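Class I phosphodiesterase PDEB1 (Leishmania major, PDB 2R8Q) belongs to the class I cyclic nucleotide phosphodiesterase family, its all-helical catalytic domain holding zinc and magnesium ions and binding 3-isobutyl-1-methylxanthine. Local coordinates at residues V258-R266 with T335-I346. Numbering follows the deposited sequence.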
loop_
_atom_site.group_PDB
_atom_site.type_symbol
_atom_site.label_atom_id
_atom_site.label_comp_id
_atom_site.label_asym_id
_atom_site.label_seq_id
_atom_site.Cartn_x
_atom_site.Cartn_y
_atom_site.Cartn_z
ATOM N N VAL A 258 13.242 -6.783 26.492
ATOM C CA VAL A 258 13.347 -7.562 27.724
ATOM C C VAL A 258 14.700 -8.213 27.977
ATOM O O VAL A 258 14.932 -8.761 29.056
ATOM C CB VAL A 258 12.266 -8.664 27.780
ATOM C CG1 VAL A 258 10.883 -8.032 27.798
ATOM C CG2 VAL A 258 12.419 -9.607 26.597
ATOM N N THR A 259 15.594 -8.149 26.995
ATOM C CA THR A 259 16.918 -8.744 27.135
ATOM C C THR A 259 18.004 -7.702 27.404
ATOM O O THR A 259 19.180 -8.041 27.492
ATOM C CB THR A 259 17.318 -9.511 25.868
ATOM O OG1 THR A 259 17.500 -8.581 24.793
ATOM C CG2 THR A 259 16.239 -10.515 25.488
ATOM N N LYS A 260 17.616 -6.436 27.523
ATOM C CA LYS A 260 18.594 -5.376 27.768
ATOM C C LYS A 260 18.819 -5.168 29.263
ATOM O O LYS A 260 18.020 -5.622 30.084
ATOM C CB LYS A 260 18.123 -4.059 27.141
ATOM C CG LYS A 260 17.899 -4.123 25.632
ATOM C CD LYS A 260 19.107 -4.711 24.907
ATOM C CE LYS A 260 18.880 -4.779 23.401
ATOM N NZ LYS A 260 18.949 -3.437 22.763
ATOM N N PRO A 261 19.927 -4.500 29.637
ATOM C CA PRO A 261 20.210 -4.251 31.057
ATOM C C PRO A 261 18.922 -3.765 31.720
ATOM O O PRO A 261 18.202 -2.943 31.160
ATOM C CB PRO A 261 21.299 -3.191 30.997
ATOM C CG PRO A 261 22.088 -3.634 29.797
ATOM C CD PRO A 261 21.002 -3.962 28.783
ATOM N N PHE A 262 18.639 -4.271 32.917
ATOM C CA PHE A 262 17.393 -3.945 33.600
ATOM C C PHE A 262 16.842 -2.529 33.515
ATOM O O PHE A 262 15.692 -2.338 33.122
ATOM C CB PHE A 262 17.452 -4.344 35.074
ATOM C CG PHE A 262 16.108 -4.313 35.739
ATOM C CD1 PHE A 262 15.142 -5.261 35.414
ATOM C CD2 PHE A 262 15.781 -3.304 36.635
ATOM C CE1 PHE A 262 13.868 -5.202 35.969
ATOM C CE2 PHE A 262 14.507 -3.236 37.198
ATOM C CZ PHE A 262 13.549 -4.188 36.862
ATOM N N GLU A 263 17.633 -1.533 33.898
ATOM C CA GLU A 263 17.147 -0.161 33.861
ATOM C C GLU A 263 16.756 0.280 32.458
ATOM O O GLU A 263 15.786 1.019 32.278
ATOM C CB GLU A 263 18.195 0.792 34.441
ATOM C CG GLU A 263 18.472 0.565 35.919
ATOM C CD GLU A 263 17.201 0.523 36.750
ATOM O OE1 GLU A 263 16.365 1.444 36.617
ATOM O OE2 GLU A 263 17.040 -0.430 37.542
ATOM N N THR A 264 17.510 -0.181 31.464
ATOM C CA THR A 264 17.219 0.159 30.078
ATOM C C THR A 264 15.943 -0.560 29.654
ATOM O O THR A 264 15.058 0.036 29.033
ATOM C CB THR A 264 18.387 -0.246 29.168
ATOM O OG1 THR A 264 19.554 0.485 29.562
ATOM C CG2 THR A 264 18.072 0.056 27.710
ATOM N N SER A 265 15.845 -1.838 30.009
ATOM C CA SER A 265 14.664 -2.631 29.684
ATOM C C SER A 265 13.430 -1.974 30.294
ATOM O O SER A 265 12.373 -1.898 29.667
ATOM C CB SER A 265 14.819 -4.054 30.227
ATOM O OG SER A 265 13.709 -4.863 29.880
ATOM N N ARG A 266 13.582 -1.489 31.523
ATOM C CA ARG A 266 12.495 -0.838 32.245
ATOM C C ARG A 266 12.019 0.430 31.533
ATOM O O ARG A 266 10.818 0.693 31.452
ATOM C CB ARG A 266 12.964 -0.521 33.670
ATOM C CG ARG A 266 11.891 -0.036 34.607
ATOM C CD ARG A 266 12.317 -0.324 36.042
ATOM N NE ARG A 266 11.409 0.261 37.020
ATOM C CZ ARG A 266 11.351 1.557 37.297
ATOM N NH1 ARG A 266 12.153 2.407 36.669
ATOM N NH2 ARG A 266 10.495 2.001 38.206
ATOM N N THR A 335 20.309 -12.427 30.419
ATOM C CA THR A 335 19.752 -11.155 30.847
ATOM C C THR A 335 18.233 -11.174 30.997
ATOM O O THR A 335 17.692 -10.554 31.909
ATOM C CB THR A 335 20.154 -10.022 29.888
ATOM O OG1 THR A 335 21.580 -9.995 29.756
ATOM C CG2 THR A 335 19.692 -8.678 30.431
ATOM N N VAL A 336 17.537 -11.877 30.111
ATOM C CA VAL A 336 16.088 -11.926 30.235
ATOM C C VAL A 336 15.737 -12.675 31.521
ATOM O O VAL A 336 14.768 -12.335 32.198
ATOM C CB VAL A 336 15.415 -12.614 29.015
ATOM C CG1 VAL A 336 15.719 -14.098 28.998
ATOM C CG2 VAL A 336 13.910 -12.370 29.057
ATOM N N ASN A 337 16.538 -13.681 31.867
ATOM C CA ASN A 337 16.285 -14.446 33.083
ATOM C C ASN A 337 16.559 -13.602 34.322
ATOM O O ASN A 337 15.789 -13.639 35.283
ATOM C CB ASN A 337 17.148 -15.712 33.128
ATOM C CG ASN A 337 16.766 -16.720 32.057
ATOM O OD1 ASN A 337 15.592 -16.878 31.730
ATOM N ND2 ASN A 337 17.758 -17.420 31.522
ATOM N N SER A 338 17.655 -12.847 34.304
ATOM C CA SER A 338 17.988 -11.997 35.442
ATOM C C SER A 338 16.981 -10.853 35.546
ATOM O O SER A 338 16.695 -10.368 36.640
ATOM C CB SER A 338 19.418 -11.447 35.318
ATOM O OG SER A 338 19.596 -10.688 34.137
ATOM N N ASN A 339 16.438 -10.421 34.410
ATOM C CA ASN A 339 15.448 -9.353 34.431
ATOM C C ASN A 339 14.141 -9.859 35.035
ATOM O O ASN A 339 13.508 -9.157 35.820
ATOM C CB ASN A 339 15.182 -8.804 33.021
ATOM C CG ASN A 339 16.267 -7.851 32.549
ATOM O OD1 ASN A 339 17.026 -7.312 33.352
ATOM N ND2 ASN A 339 16.331 -7.624 31.241
ATOM N N ARG A 340 13.732 -11.072 34.673
ATOM C CA ARG A 340 12.495 -11.613 35.223
ATOM C C ARG A 340 12.618 -11.684 36.737
ATOM O O ARG A 340 11.674 -11.366 37.459
ATOM C CB ARG A 340 12.199 -13.019 34.690
ATOM C CG ARG A 340 10.826 -13.522 35.140
ATOM C CD ARG A 340 10.642 -15.009 34.918
ATOM N NE ARG A 340 9.279 -15.438 35.238
ATOM C CZ ARG A 340 8.730 -15.388 36.450
ATOM N NH1 ARG A 340 9.421 -14.927 37.484
ATOM N NH2 ARG A 340 7.482 -15.802 36.628
ATOM N N ALA A 341 13.788 -12.104 37.208
ATOM C CA ALA A 341 14.039 -12.217 38.640
ATOM C C ALA A 341 13.898 -10.860 39.321
ATOM O O ALA A 341 13.337 -10.760 40.413
ATOM C CB ALA A 341 15.432 -12.784 38.883
ATOM N N LYS A 342 14.406 -9.816 38.674
ATOM C CA LYS A 342 14.324 -8.473 39.236
ATOM C C LYS A 342 12.883 -7.970 39.266
ATOM O O LYS A 342 12.480 -7.294 40.211
ATOM C CB LYS A 342 15.214 -7.512 38.443
ATOM C CG LYS A 342 16.694 -7.853 38.540
ATOM C CD LYS A 342 17.562 -6.868 37.775
ATOM C CE LYS A 342 19.036 -7.216 37.920
ATOM N NZ LYS A 342 19.909 -6.243 37.209
ATOM N N TRP A 343 12.103 -8.297 38.239
ATOM C CA TRP A 343 10.706 -7.876 38.207
ATOM C C TRP A 343 9.950 -8.593 39.321
ATOM O O TRP A 343 9.088 -8.008 39.978
ATOM C CB TRP A 343 10.057 -8.220 36.861
ATOM C CG TRP A 343 10.473 -7.336 35.720
ATOM C CD1 TRP A 343 11.067 -7.731 34.555
ATOM C CD2 TRP A 343 10.293 -5.914 35.616
ATOM N NE1 TRP A 343 11.266 -6.647 33.731
ATOM C CE2 TRP A 343 10.801 -5.520 34.357
ATOM C CE3 TRP A 343 9.751 -4.937 36.464
ATOM C CZ2 TRP A 343 10.784 -4.188 33.922
ATOM C CZ3 TRP A 343 9.732 -3.611 36.032
ATOM C CH2 TRP A 343 10.248 -3.252 34.770
ATOM N N GLN A 344 10.281 -9.865 39.525
ATOM C CA GLN A 344 9.641 -10.674 40.556
ATOM C C GLN A 344 9.981 -10.137 41.944
ATOM O O GLN A 344 9.156 -10.178 42.857
ATOM C CB GLN A 344 10.094 -12.133 40.439
ATOM C CG GLN A 344 9.364 -13.095 41.366
ATOM C CD GLN A 344 7.886 -13.205 41.046
ATOM O OE1 GLN A 344 7.506 -13.596 39.942
ATOM N NE2 GLN A 344 7.043 -12.859 42.013
ATOM N N GLU A 345 11.201 -9.634 42.099
ATOM C CA GLU A 345 11.633 -9.090 43.379
ATOM C C GLU A 345 10.891 -7.789 43.660
ATOM O O GLU A 345 10.575 -7.479 44.810
ATOM C CB GLU A 345 13.145 -8.849 43.370
ATOM C CG GLU A 345 13.711 -8.418 44.713
ATOM C CD GLU A 345 15.225 -8.446 44.745
ATOM O OE1 GLU A 345 15.857 -7.707 43.960
ATOM O OE2 GLU A 345 15.787 -9.215 45.557
ATOM N N ILE A 346 10.612 -7.030 42.604
ATOM C CA ILE A 346 9.892 -5.771 42.741
ATOM C C ILE A 346 8.465 -6.061 43.189
ATOM O O ILE A 346 7.865 -5.281 43.930
ATOM C CB ILE A 346 9.861 -4.992 41.404
ATOM C CG1 ILE A 346 11.270 -4.505 41.058
ATOM C CG2 ILE A 346 8.897 -3.820 41.499
ATOM C CD1 ILE A 346 11.353 -3.723 39.759
HETATM O O HOH W 1 20.603 -6.155 33.945
HETATM O O HOH W 2 11.910 -6.447 31.099
#
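Thr335 meets the chain of 258-266 through its methyl group: CG2 lies 3.1 Å from Thr259 O and also nears Lys260 O, while its hydroxyl turns back to Trp331 O of its own helix. One residue on, Val336 sets CG2 side by side with CG2 of Val258, 4.0 Å apart, and its CA-H faces Val258 O. Val258 also rests on Ala314 of helix 302-324.

Asn339 shows how one amide can hold a turn. Both hydrogens of Asn339 ND2 are spent on backbone carbonyls, Val258 O at 2.8 Å and Lys260 O at 2.9 Å, in nearly straight bonds that lie close to the amide plane. The two carbonyls are used differently: ND2 stands well above the plane of Val258 C=O but tilts only 18° from that of Lys260. With both hydrogens engaged, the amide is fixed in rotation, and OD1 comes to the edge of the Phe262 ring.

Lys342 runs extended past Phe262, its CB over one ring face, 3.9 Å from the centroid of the Phe262 ring in a CH-pi contact. Trp343 receives the edge of the same phenyl, CE1 of Phe262 standing over the indole face in an edge-to-face pair with planes at 60°. Phe262 gets there because its CG is anti to the backbone N (chi1 -167°). CG of Arg266 packs on Trp343 CH2, and a water joins Trp343 NE1 to Ser265 OG, itself hydrogen-bonded to Asn257 O. Ile346 ends the row, its CD1 3.7 Å from Phe262 CZ.

Phe262 is thus a knob in a hole of Asn339, Lys342, Trp343 and Ile346, a helix-packing motif joining the first turn of helix 262-285 to the middle and later part of helix 330-348 in the all-helical phosphodiesterase fold, beside the 3-isobutyl-1-methylxanthine pocket to which Asn257 belongs.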